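Local coordinates for peptide chain release factor subunit 1 (Aeropyrum pernix, PDB 3AGK), which probably directs termination of nascent peptide synthesis on the ribosome in response to the stop codons UAA, UAG and UGA, at residues A[141-146]-A[271-276]; A[164-169]-A[208-213]; A[262-267]-A[348-353]; A[283-288]-A[318-323]. All blocks are in the same frame, centred on the assembly; numbering follows the deposited sequence.

Contact 1. Residues A[141-146]-A[271-276]; sequences NAIGII and EKVVEA
The carboxylate of Glu275 turns one face to Ile143, whose CD1 stands over it, displaced from the normal, 4.2 Å from CD of Glu275; of the two oxygens OE1 is the nearer, 3.9 Å from Ile143 CD1. A second flat group, the peptide at the carbonyl of Asn141, is met obliquely: Glu275 CB sits 3.6 Å from Asn141 O, about 45° out of the carbonyl plane. Between these groups the aliphatic part of Glu275 does most of the touching, with its CB 3.6 Å from Ile143 CG1. The two side chains meet at about a right angle, and the bend of the glutamate at chi2 (80°) turns the carboxylate so that a face, not an edge, meets the isoleucine tip. Val273 arrives differently: it meets Ile143 tip to tip, with its CG2 4.0 Å from Ile143 CD1. The turn carrying Val273 and Glu275 is closed by a bond from Ala276 N to Val273 O at 3.3 Å, and Val273 O also accepts from Arg280. Strand 142-149 lies beside strand 219-226, whose Lys220 also touches Glu275. The linker between helices 259-269 and 277-294 thus covers the start of this strand in the eRF1 domain 2 region through hydrocarbon packing. Glu275 offers CB and CG to its partners and only a face of its carboxylate to Ile143, so the join is dispersive, with no charge pairing across it.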
loop_
_atom_site.group_PDB
_atom_site.type_symbol
_atom_site.label_atom_id
_atom_site.label_comp_id
_atom_site.label_asym_id
_atom_site.label_seq_id
_atom_site.Cartn_x
_atom_site.Cartn_y
_atom_site.Cartn_z
ATOM N N ASN A 141 -4.358 8.872 -1.606
ATOM C CA ASN A 141 -4.178 9.587 -0.347
ATOM C C ASN A 141 -2.805 9.398 0.299
ATOM O O ASN A 141 -2.665 9.488 1.515
ATOM C CB ASN A 141 -5.282 9.207 0.645
ATOM C CG ASN A 141 -5.207 7.760 1.082
ATOM O OD1 ASN A 141 -6.026 7.310 1.879
ATOM N ND2 ASN A 141 -4.221 7.024 0.572
ATOM N N ALA A 142 -1.791 9.134 -0.513
ATOM C CA ALA A 142 -0.461 8.865 0.022
ATOM C C ALA A 142 0.290 10.146 0.412
ATOM O O ALA A 142 0.237 11.169 -0.288
ATOM C CB ALA A 142 0.352 8.051 -0.974
ATOM N N ILE A 143 0.977 10.065 1.542
ATOM C CA ILE A 143 1.882 11.109 2.003
ATOM C C ILE A 143 3.322 10.582 2.082
ATOM O O ILE A 143 3.580 9.539 2.699
ATOM C CB ILE A 143 1.465 11.602 3.399
ATOM C CG1 ILE A 143 0.017 12.108 3.360
ATOM C CG2 ILE A 143 2.456 12.649 3.930
ATOM C CD1 ILE A 143 -0.180 13.293 2.433
ATOM N N GLY A 144 4.245 11.295 1.438
ATOM C CA GLY A 144 5.666 10.999 1.538
ATOM C C GLY A 144 6.228 11.745 2.736
ATOM O O GLY A 144 5.756 12.815 3.092
ATOM N N ILE A 145 7.213 11.160 3.394
ATOM C CA ILE A 145 7.858 11.806 4.532
ATOM C C ILE A 145 9.376 11.700 4.373
ATOM O O ILE A 145 9.906 10.612 4.090
ATOM C CB ILE A 145 7.441 11.157 5.857
ATOM C CG1 ILE A 145 5.918 11.024 5.915
ATOM C CG2 ILE A 145 7.997 11.957 7.071
ATOM C CD1 ILE A 145 5.475 9.784 6.615
ATOM N N ILE A 146 10.050 12.838 4.523
ATOM C CA ILE A 146 11.511 12.902 4.527
ATOM C C ILE A 146 11.954 13.490 5.869
ATOM O O ILE A 146 11.616 14.623 6.193
ATOM C CB ILE A 146 12.065 13.756 3.357
ATOM C CG1 ILE A 146 11.539 13.233 2.019
ATOM C CG2 ILE A 146 13.591 13.738 3.345
ATOM C CD1 ILE A 146 11.569 14.253 0.879
ATOM N N GLU A 271 -0.179 18.067 12.094
ATOM C CA GLU A 271 -1.618 18.152 12.318
ATOM C C GLU A 271 -2.394 18.836 11.183
ATOM O O GLU A 271 -3.608 18.663 11.055
ATOM C CB GLU A 271 -1.907 18.769 13.690
ATOM C CG GLU A 271 -1.858 17.725 14.807
ATOM C CD GLU A 271 -1.072 18.170 16.029
ATOM O OE1 GLU A 271 -1.502 17.832 17.155
ATOM O OE2 GLU A 271 -0.028 18.841 15.867
ATOM N N LYS A 272 -1.690 19.577 10.331
ATOM C CA LYS A 272 -2.362 20.270 9.234
ATOM C C LYS A 272 -2.513 19.432 7.961
ATOM O O LYS A 272 -3.157 19.863 7.008
ATOM C CB LYS A 272 -1.701 21.625 8.937
ATOM C CG LYS A 272 -2.097 22.740 9.910
ATOM C CD LYS A 272 -3.610 22.757 10.139
ATOM C CE LYS A 272 -4.074 23.969 10.957
ATOM N NZ LYS A 272 -4.732 25.027 10.122
ATOM N N VAL A 273 -1.938 18.233 7.937
ATOM C CA VAL A 273 -2.132 17.370 6.772
ATOM C C VAL A 273 -3.277 16.365 6.968
ATOM O O VAL A 273 -3.256 15.535 7.874
ATOM C CB VAL A 273 -0.805 16.742 6.232
ATOM C CG1 VAL A 273 0.349 16.944 7.197
ATOM C CG2 VAL A 273 -0.981 15.277 5.809
ATOM N N VAL A 274 -4.277 16.477 6.101
ATOM C CA VAL A 274 -5.558 15.789 6.264
ATOM C C VAL A 274 -5.441 14.291 6.020
ATOM O O VAL A 274 -6.090 13.493 6.699
ATOM C CB VAL A 274 -6.589 16.329 5.261
ATOM C CG1 VAL A 274 -7.813 15.453 5.248
ATOM C CG2 VAL A 274 -6.952 17.753 5.600
ATOM N N GLU A 275 -4.622 13.928 5.032
ATOM C CA GLU A 275 -4.407 12.535 4.654
ATOM C C GLU A 275 -3.747 11.741 5.783
ATOM O O GLU A 275 -3.619 10.525 5.712
ATOM C CB GLU A 275 -3.552 12.460 3.381
ATOM C CG GLU A 275 -4.209 13.012 2.118
ATOM C CD GLU A 275 -4.153 14.531 2.030
ATOM O OE1 GLU A 275 -3.588 15.180 2.939
ATOM O OE2 GLU A 275 -4.677 15.081 1.039
ATOM N N ALA A 276 -3.322 12.437 6.829
ATOM C CA ALA A 276 -2.692 11.783 7.967
ATOM C C ALA A 276 -3.656 11.535 9.140
ATOM O O ALA A 276 -3.254 10.979 10.160
ATOM C CB ALA A 276 -1.505 12.605 8.436
#

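Contact 2. Residues A[164-169]-A[208-213]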
loop_
_atom_site.group_PDB
_atom_site.type_symbol
_atom_site.label_atom_id
_atom_site.label_comp_id
_atom_site.label_asym_id
_atom_site.label_seq_id
_atom_site.Cartn_x
_atom_site.Cartn_y
_atom_site.Cartn_z
ATOM N N GLU A 164 5.426 3.112 6.580
ATOM C CA GLU A 164 6.590 2.287 6.305
ATOM C C GLU A 164 7.830 3.112 5.959
ATOM O O GLU A 164 7.743 4.236 5.418
ATOM C CB GLU A 164 6.289 1.304 5.170
ATOM C CG GLU A 164 5.968 1.979 3.838
ATOM C CD GLU A 164 5.722 0.977 2.712
ATOM O OE1 GLU A 164 6.160 -0.186 2.833
ATOM O OE2 GLU A 164 5.096 1.354 1.700
ATOM N N VAL A 165 8.983 2.541 6.296
ATOM C CA VAL A 165 10.271 3.101 5.933
ATOM C C VAL A 165 10.589 2.625 4.522
ATOM O O VAL A 165 10.535 1.432 4.259
ATOM C CB VAL A 165 11.366 2.608 6.891
ATOM C CG1 VAL A 165 12.753 2.906 6.317
ATOM C CG2 VAL A 165 11.209 3.247 8.254
ATOM N N LEU A 166 10.882 3.552 3.610
ATOM C CA LEU A 166 11.258 3.192 2.239
ATOM C C LEU A 166 12.768 3.079 2.113
ATOM O O LEU A 166 13.269 2.205 1.423
ATOM C CB LEU A 166 10.737 4.208 1.216
ATOM C CG LEU A 166 9.219 4.259 1.058
ATOM C CD1 LEU A 166 8.807 5.200 -0.063
ATOM C CD2 LEU A 166 8.653 2.849 0.828
ATOM N N LYS A 167 13.481 3.970 2.799
ATOM C CA LYS A 167 14.925 4.052 2.701
ATOM C C LYS A 167 15.475 4.843 3.882
ATOM O O LYS A 167 14.871 5.836 4.322
ATOM C CB LYS A 167 15.319 4.755 1.400
ATOM C CG LYS A 167 16.816 4.772 1.129
ATOM C CD LYS A 167 17.258 3.486 0.462
ATOM C CE LYS A 167 18.771 3.381 0.424
ATOM N NZ LYS A 167 19.223 2.414 -0.612
ATOM N N GLU A 168 16.614 4.386 4.393
ATOM C CA GLU A 168 17.417 5.138 5.348
ATOM C C GLU A 168 18.797 5.420 4.731
ATOM O O GLU A 168 19.317 4.602 3.974
ATOM C CB GLU A 168 17.538 4.377 6.676
ATOM C CG GLU A 168 16.175 4.188 7.377
ATOM C CD GLU A 168 16.289 3.806 8.843
ATOM O OE1 GLU A 168 16.655 4.678 9.666
ATOM O OE2 GLU A 168 15.998 2.636 9.172
ATOM N N LEU A 169 19.371 6.581 5.037
ATOM C CA LEU A 169 20.628 7.001 4.429
ATOM C C LEU A 169 21.490 7.594 5.503
ATOM O O LEU A 169 20.974 8.196 6.452
ATOM C CB LEU A 169 20.403 8.071 3.359
ATOM C CG LEU A 169 19.636 7.747 2.078
ATOM C CD1 LEU A 169 18.157 8.018 2.249
ATOM C CD2 LEU A 169 20.171 8.592 0.947
ATOM N N ASN A 208 13.556 9.663 -6.561
ATOM C CA ASN A 208 13.382 8.373 -7.221
ATOM C C ASN A 208 12.224 7.574 -6.621
ATOM O O ASN A 208 11.508 6.863 -7.333
ATOM C CB ASN A 208 14.661 7.548 -7.151
ATOM C CG ASN A 208 15.750 8.087 -8.062
ATOM O OD1 ASN A 208 16.915 7.743 -7.898
ATOM N ND2 ASN A 208 15.377 8.941 -9.024
ATOM N N LEU A 209 12.052 7.691 -5.310
ATOM C CA LEU A 209 11.000 6.952 -4.614
ATOM C C LEU A 209 9.620 7.602 -4.711
ATOM O O LEU A 209 8.617 6.909 -4.825
ATOM C CB LEU A 209 11.380 6.750 -3.150
ATOM C CG LEU A 209 12.573 5.808 -2.954
ATOM C CD1 LEU A 209 13.147 5.976 -1.571
ATOM C CD2 LEU A 209 12.160 4.351 -3.214
ATOM N N LEU A 210 9.568 8.930 -4.677
ATOM C CA LEU A 210 8.294 9.623 -4.471
ATOM C C LEU A 210 7.688 10.223 -5.745
ATOM O O LEU A 210 6.463 10.248 -5.907
ATOM C CB LEU A 210 8.439 10.702 -3.383
ATOM C CG LEU A 210 8.113 10.422 -1.901
ATOM C CD1 LEU A 210 7.834 8.951 -1.569
ATOM C CD2 LEU A 210 9.147 11.033 -0.939
ATOM N N VAL A 211 8.534 10.692 -6.654
ATOM C CA VAL A 211 8.044 11.328 -7.882
ATOM C C VAL A 211 7.132 10.442 -8.759
ATOM O O VAL A 211 6.142 10.921 -9.296
ATOM C CB VAL A 211 9.200 11.917 -8.725
ATOM C CG1 VAL A 211 8.734 12.211 -10.171
ATOM C CG2 VAL A 211 9.778 13.164 -8.041
ATOM N N PRO A 212 7.467 9.152 -8.924
ATOM C CA PRO A 212 6.535 8.323 -9.703
ATOM C C PRO A 212 5.147 8.287 -9.054
ATOM O O PRO A 212 4.131 8.382 -9.745
ATOM C CB PRO A 212 7.173 6.936 -9.653
ATOM C CG PRO A 212 8.632 7.202 -9.426
ATOM C CD PRO A 212 8.683 8.416 -8.540
ATOM N N LEU A 213 5.117 8.156 -7.732
ATOM C CA LEU A 213 3.872 8.196 -6.984
ATOM C C LEU A 213 3.123 9.501 -7.247
ATOM O O LEU A 213 1.907 9.496 -7.446
ATOM C CB LEU A 213 4.151 8.025 -5.494
ATOM C CG LEU A 213 4.206 6.582 -4.980
ATOM C CD1 LEU A 213 4.943 5.663 -5.945
ATOM C CD2 LEU A 213 4.824 6.513 -3.590
#
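Leu209 CD1 fits against two consecutive residues of strand 164-169, lying 3.9 Å from Lys167 CB and 4.1 Å from Leu166 CB. Beside it, Leu166 CD1 meets Leu210 CD1 at 4.2 Å, the two leucines crossing obliquely. The first shell is thus methyls and beta carbons at van der Waals separation. Neighbouring strand residues both direct their beta carbons at the helix because Leu166 and Lys167 together face Ile155 of the adjoining strand as a classic beta bulge, with Leu166 at a helix-like psi of -38°. With its chain bent at chi2 (84°), Lys167 turns away from segment 208-213 once CB has touched Leu209, reaching Glu205 one turn earlier on the same long helix. Further out, in the eRF1 domain 2 region, strand 162-170 is an outermost strand of the mixed sheet, and helix 188-215 passes over it with the local axes 10.3 Å apart and their directions at 141°. The helix is kinked at Pro212, which has no amide hydrogen to give to the preceding turn, and Leu210 also packs on Leu244. Chemically, the bulge converts part of a sheet edge into a small apolar seat for Leu209, while the lysine contributes hydrocarbon here and carries its amine elsewhere.

Contact 3. Residues A[262-267]-A[348-353]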
loop_
_atom_site.group_PDB
_atom_site.type_symbol
_atom_site.label_atom_id
_atom_site.label_comp_id
_atom_site.label_asym_id
_atom_site.label_seq_id
_atom_site.Cartn_x
_atom_site.Cartn_y
_atom_site.Cartn_z
ATOM N N GLY A 262 10.856 8.043 14.020
ATOM C CA GLY A 262 10.795 9.440 13.611
ATOM C C GLY A 262 9.650 9.700 12.641
ATOM O O GLY A 262 9.053 10.775 12.653
ATOM N N LEU A 263 9.371 8.721 11.780
ATOM C CA LEU A 263 8.282 8.804 10.807
ATOM C C LEU A 263 6.938 8.953 11.514
ATOM O O LEU A 263 6.100 9.790 11.134
ATOM C CB LEU A 263 8.250 7.544 9.943
ATOM C CG LEU A 263 9.315 7.377 8.861
ATOM C CD1 LEU A 263 9.102 6.067 8.110
ATOM C CD2 LEU A 263 9.269 8.571 7.901
ATOM N N LYS A 264 6.746 8.134 12.545
ATOM C CA LYS A 264 5.538 8.204 13.365
ATOM C C LYS A 264 5.415 9.586 13.976
ATOM O O LYS A 264 4.358 10.218 13.887
ATOM C CB LYS A 264 5.550 7.142 14.470
ATOM C CG LYS A 264 4.319 7.187 15.412
ATOM C CD LYS A 264 4.383 6.035 16.405
ATOM C CE LYS A 264 3.116 5.878 17.191
ATOM N NZ LYS A 264 3.119 4.571 17.926
ATOM N N GLU A 265 6.500 10.062 14.589
ATOM C CA GLU A 265 6.492 11.371 15.231
ATOM C C GLU A 265 6.118 12.498 14.257
ATOM O O GLU A 265 5.331 13.383 14.592
ATOM C CB GLU A 265 7.822 11.684 15.922
ATOM C CG GLU A 265 7.833 13.101 16.517
ATOM C CD GLU A 265 8.983 13.378 17.484
ATOM O OE1 GLU A 265 10.083 12.796 17.318
ATOM O OE2 GLU A 265 8.773 14.204 18.407
ATOM N N ALA A 266 6.659 12.451 13.045
ATOM C CA ALA A 266 6.366 13.479 12.052
ATOM C C ALA A 266 4.894 13.458 11.638
ATOM O O ALA A 266 4.260 14.503 11.466
ATOM C CB ALA A 266 7.240 13.302 10.850
ATOM N N VAL A 267 4.364 12.255 11.456
ATOM C CA VAL A 267 2.967 12.099 11.097
ATOM C C VAL A 267 2.035 12.575 12.228
ATOM O O VAL A 267 1.066 13.294 11.988
ATOM C CB VAL A 267 2.666 10.636 10.658
ATOM C CG1 VAL A 267 1.173 10.428 10.432
ATOM C CG2 VAL A 267 3.460 10.303 9.379
ATOM N N SER A 348 1.408 -3.252 11.238
ATOM C CA SER A 348 2.596 -2.392 11.290
ATOM C C SER A 348 2.559 -1.356 12.414
ATOM O O SER A 348 3.556 -0.687 12.699
ATOM C CB SER A 348 2.787 -1.686 9.949
ATOM O OG SER A 348 1.563 -1.166 9.462
ATOM N N LEU A 349 1.398 -1.201 13.038
ATOM C CA LEU A 349 1.280 -0.291 14.163
ATOM C C LEU A 349 2.206 -0.770 15.287
ATOM O O LEU A 349 2.344 -1.980 15.527
ATOM C CB LEU A 349 -0.176 -0.232 14.616
ATOM C CG LEU A 349 -0.723 1.085 15.155
ATOM C CD1 LEU A 349 -0.089 1.368 16.485
ATOM C CD2 LEU A 349 -0.501 2.242 14.167
ATOM N N ALA A 350 2.854 0.169 15.964
ATOM C CA ALA A 350 3.880 -0.192 16.944
ATOM C C ALA A 350 3.380 -1.188 18.001
ATOM O O ALA A 350 4.051 -2.185 18.295
ATOM C CB ALA A 350 4.434 1.055 17.608
ATOM N N GLU A 351 2.205 -0.910 18.568
ATOM C CA GLU A 351 1.638 -1.757 19.605
ATOM C C GLU A 351 0.841 -2.911 19.020
ATOM O O GLU A 351 0.241 -3.678 19.771
ATOM C CB GLU A 351 0.719 -0.958 20.535
ATOM C CG GLU A 351 1.349 0.264 21.167
ATOM C CD GLU A 351 1.404 1.452 20.211
ATOM O OE1 GLU A 351 1.545 2.599 20.690
ATOM O OE2 GLU A 351 1.296 1.245 18.983
ATOM N N ALA A 352 0.829 -3.046 17.694
ATOM C CA ALA A 352 -0.062 -4.027 17.076
ATOM C C ALA A 352 0.168 -5.438 17.601
ATOM O O ALA A 352 -0.788 -6.130 17.962
ATOM C CB ALA A 352 0.031 -4.006 15.575
ATOM N N GLU A 353 1.424 -5.866 17.648
ATOM C CA GLU A 353 1.713 -7.230 18.074
ATOM C C GLU A 353 1.378 -7.465 19.555
ATOM O O GLU A 353 0.914 -8.534 19.933
ATOM C CB GLU A 353 3.173 -7.593 17.792
ATOM C CG GLU A 353 4.151 -7.143 18.851
ATOM C CD GLU A 353 5.490 -7.863 18.742
ATOM O OE1 GLU A 353 6.540 -7.195 18.875
ATOM O OE2 GLU A 353 5.492 -9.096 18.517
#
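Lys264 reaches Glu351 by being almost fully stretched: CG stands opposite the backbone N (chi1 178°) and the remaining torsions keep the chain extended, carrying NZ from the helix out to the turn 349-352. Glu351 does the reverse, bending at chi2 (79°) so that its carboxylate swings back to meet the amine. The chains cross at about a right angle, and the charged ends come together with Lys264 NZ 3.7 Å from Glu351 OE1. This is a long salt bridge, too far apart for a hydrogen bond, and its value is mainly electrostatic. The rotation of the carboxylate deserves caution, because Glu351 OE2 lies implausibly near Leu349 within its own segment. Ala350 supplies the other contact, its methyl CB 3.8 Å from Lys264 NZ, so the amine lies against a small apolar group as well as near the acid. The receiving backbone is a type I beta turn, closed by Ala352 N bonding Leu349 O at 2.9 Å and leading directly into helix 352-359. Only 83 Å² is buried in total, consistent with a surface contact. The pair nevertheless spans two family regions, linking a helix of eRF1 domain 2 to a turn of eRF1 domain 3. Helix 277-294 lies alongside: its Tyr279 touches both Lys264 and Leu349, and its Val283 also packs on Lys264. On another side of helix 259-269, Leu263 rests on Ile145 and Ile147 of strand 142-149 and on Leu163 and Val165 of strand 162-170.

Contact 4. Residues A[283-288]-A[318-323]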
loop_
_atom_site.group_PDB
_atom_site.type_symbol
_atom_site.label_atom_id
_atom_site.label_comp_id
_atom_site.label_asym_id
_atom_site.label_seq_id
_atom_site.Cartn_x
_atom_site.Cartn_y
_atom_site.Cartn_z
ATOM N N VAL A 283 -3.535 5.667 16.041
ATOM C CA VAL A 283 -2.574 5.861 17.118
ATOM C C VAL A 283 -3.243 6.431 18.374
ATOM O O VAL A 283 -3.047 5.927 19.483
ATOM C CB VAL A 283 -1.399 6.791 16.690
ATOM C CG1 VAL A 283 -0.598 7.227 17.898
ATOM C CG2 VAL A 283 -0.482 6.092 15.673
ATOM N N ASN A 284 -4.026 7.495 18.215
ATOM C CA ASN A 284 -4.714 8.056 19.375
ATOM C C ASN A 284 -5.636 7.047 20.061
ATOM O O ASN A 284 -5.730 7.025 21.288
ATOM C CB ASN A 284 -5.478 9.314 19.001
ATOM C CG ASN A 284 -4.561 10.443 18.642
ATOM O OD1 ASN A 284 -3.405 10.479 19.078
ATOM N ND2 ASN A 284 -5.054 11.367 17.835
ATOM N N ALA A 285 -6.290 6.197 19.275
ATOM C CA ALA A 285 -7.189 5.207 19.848
ATOM C C ALA A 285 -6.394 4.220 20.698
ATOM O O ALA A 285 -6.770 3.928 21.838
ATOM C CB ALA A 285 -7.978 4.489 18.760
ATOM N N MET A 286 -5.290 3.719 20.150
ATOM C CA MET A 286 -4.412 2.799 20.884
ATOM C C MET A 286 -3.911 3.381 22.209
ATOM O O MET A 286 -3.903 2.706 23.236
ATOM C CB MET A 286 -3.216 2.407 20.030
ATOM C CG MET A 286 -3.315 1.026 19.459
ATOM S SD MET A 286 -3.316 -0.304 20.683
ATOM C CE MET A 286 -4.114 -1.520 19.663
ATOM N N GLU A 287 -3.484 4.636 22.173
ATOM C CA GLU A 287 -3.032 5.316 23.380
ATOM C C GLU A 287 -4.151 5.534 24.397
ATOM O O GLU A 287 -3.956 5.312 25.593
ATOM C CB GLU A 287 -2.354 6.640 23.031
ATOM C CG GLU A 287 -1.055 6.461 22.269
ATOM C CD GLU A 287 -0.448 7.786 21.843
ATOM O OE1 GLU A 287 0.615 7.766 21.179
ATOM O OE2 GLU A 287 -1.038 8.845 22.169
ATOM N N GLU A 288 -5.316 5.975 23.937
ATOM C CA GLU A 288 -6.451 6.120 24.838
ATOM C C GLU A 288 -6.774 4.779 25.518
ATOM O O GLU A 288 -6.973 4.716 26.728
ATOM C CB GLU A 288 -7.677 6.644 24.093
ATOM C CG GLU A 288 -8.923 6.761 24.955
ATOM C CD GLU A 288 -10.120 7.325 24.199
ATOM O OE1 GLU A 288 -10.015 7.533 22.972
ATOM O OE2 GLU A 288 -11.172 7.552 24.832
ATOM N N THR A 318 -15.558 3.143 20.735
ATOM C CA THR A 318 -14.675 2.702 19.657
ATOM C C THR A 318 -14.249 1.252 19.817
ATOM O O THR A 318 -13.804 0.825 20.891
ATOM C CB THR A 318 -13.412 3.608 19.480
ATOM O OG1 THR A 318 -12.475 3.340 20.524
ATOM C CG2 THR A 318 -13.774 5.080 19.505
ATOM N N LEU A 319 -14.393 0.506 18.727
ATOM C CA LEU A 319 -13.940 -0.877 18.648
ATOM C C LEU A 319 -12.583 -0.936 17.948
ATOM O O LEU A 319 -12.453 -0.499 16.807
ATOM C CB LEU A 319 -14.950 -1.699 17.847
ATOM C CG LEU A 319 -14.811 -3.217 17.813
ATOM C CD1 LEU A 319 -14.742 -3.763 19.222
ATOM C CD2 LEU A 319 -15.973 -3.849 17.061
ATOM N N LEU A 320 -11.577 -1.469 18.633
ATOM C CA LEU A 320 -10.246 -1.625 18.049
ATOM C C LEU A 320 -10.085 -3.061 17.603
ATOM O O LEU A 320 -10.191 -3.979 18.426
ATOM C CB LEU A 320 -9.163 -1.301 19.070
ATOM C CG LEU A 320 -9.032 0.143 19.530
ATOM C CD1 LEU A 320 -8.793 0.204 21.017
ATOM C CD2 LEU A 320 -7.893 0.782 18.790
ATOM N N ILE A 321 -9.842 -3.258 16.308
ATOM C CA ILE A 321 -9.741 -4.607 15.757
ATOM C C ILE A 321 -8.465 -4.798 14.965
ATOM O O ILE A 321 -8.249 -4.124 13.955
ATOM C CB ILE A 321 -10.920 -4.934 14.825
ATOM C CG1 ILE A 321 -12.233 -4.415 15.412
ATOM C CG2 ILE A 321 -10.986 -6.445 14.549
ATOM C CD1 ILE A 321 -13.399 -4.535 14.460
ATOM N N HIS A 322 -7.624 -5.722 15.421
ATOM C CA HIS A 322 -6.399 -6.072 14.700
ATOM C C HIS A 322 -6.729 -6.684 13.330
ATOM O O HIS A 322 -7.560 -7.582 13.220
ATOM C CB HIS A 322 -5.541 -7.038 15.537
ATOM C CG HIS A 322 -4.119 -7.153 15.069
ATOM N ND1 HIS A 322 -3.750 -7.923 13.986
ATOM C CD2 HIS A 322 -2.974 -6.617 15.559
ATOM C CE1 HIS A 322 -2.441 -7.841 13.818
ATOM N NE2 HIS A 322 -1.949 -7.054 14.762
ATOM N N GLU A 323 -6.064 -6.200 12.291
ATOM C CA GLU A 323 -6.382 -6.600 10.924
ATOM C C GLU A 323 -6.160 -8.092 10.613
ATOM O O GLU A 323 -6.685 -8.610 9.628
ATOM C CB GLU A 323 -5.576 -5.757 9.937
ATOM C CG GLU A 323 -4.107 -6.113 9.912
ATOM C CD GLU A 323 -3.349 -5.332 8.856
ATOM O OE1 GLU A 323 -2.119 -5.160 9.003
ATOM O OE2 GLU A 323 -3.991 -4.880 7.882
#
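Ala285 and Leu320 direct their beta carbons toward each other between helix and strand, and the meeting is methyl to methyl: Ala285 CB lies 3.7 Å from Leu320 CD2. Neither terminal bond aims straight at its partner, so the two methyls meet on their flanks. The short alanine lets the leucine branch come close to the helix backbone, where Leu320 CD2 is 4.2 Å from Met286 N. Met286 sets out across this direction, but its thioether chain leads toward the strand, leaving Met286 CE a loose 4.5 Å from Leu320 CD2. With CG opposite its carbonyl carbon (chi1 -68°), Leu320 carries CD2 up to the helix, between Ala285 and the start of Met286. Phe355 of helix 352-359 touches Met286 and Leu320 alike, and Ile343 of the parallel neighbouring strand touches Ala285 and Leu320. Helix 277-294 is thus laid on the mixed sheet of the eRF1 domain 3 region through a buried hydrocarbon layer. Cohesion here is dispersive and hydrophobic, with charge kept to the border, where Glu288 forms a salt bridge with Lys317.

Overall arrangement
Contact 4 is the buried member of the set, contacts 1 and 2 are partly buried, and contact 3 lies at the surface. Contacts 1 and 2 reach the same mixed sheet and touch where Gly144 CA packs on Leu210 CG at 4.3 Å. Helix 259-269, which supplies contact 3, binds them further: its Val267 meets Ile145 of contact 1 and its Leu263 also packs on Glu164 O of contact 2. Contact 3 also touches contact 4, through Lys264 and Val283, so it stands between the two family regions. Chemistry follows place: apolar packing dominates 1, 2 and 4, whereas the exposed junction of 3 relies on a long charge pair.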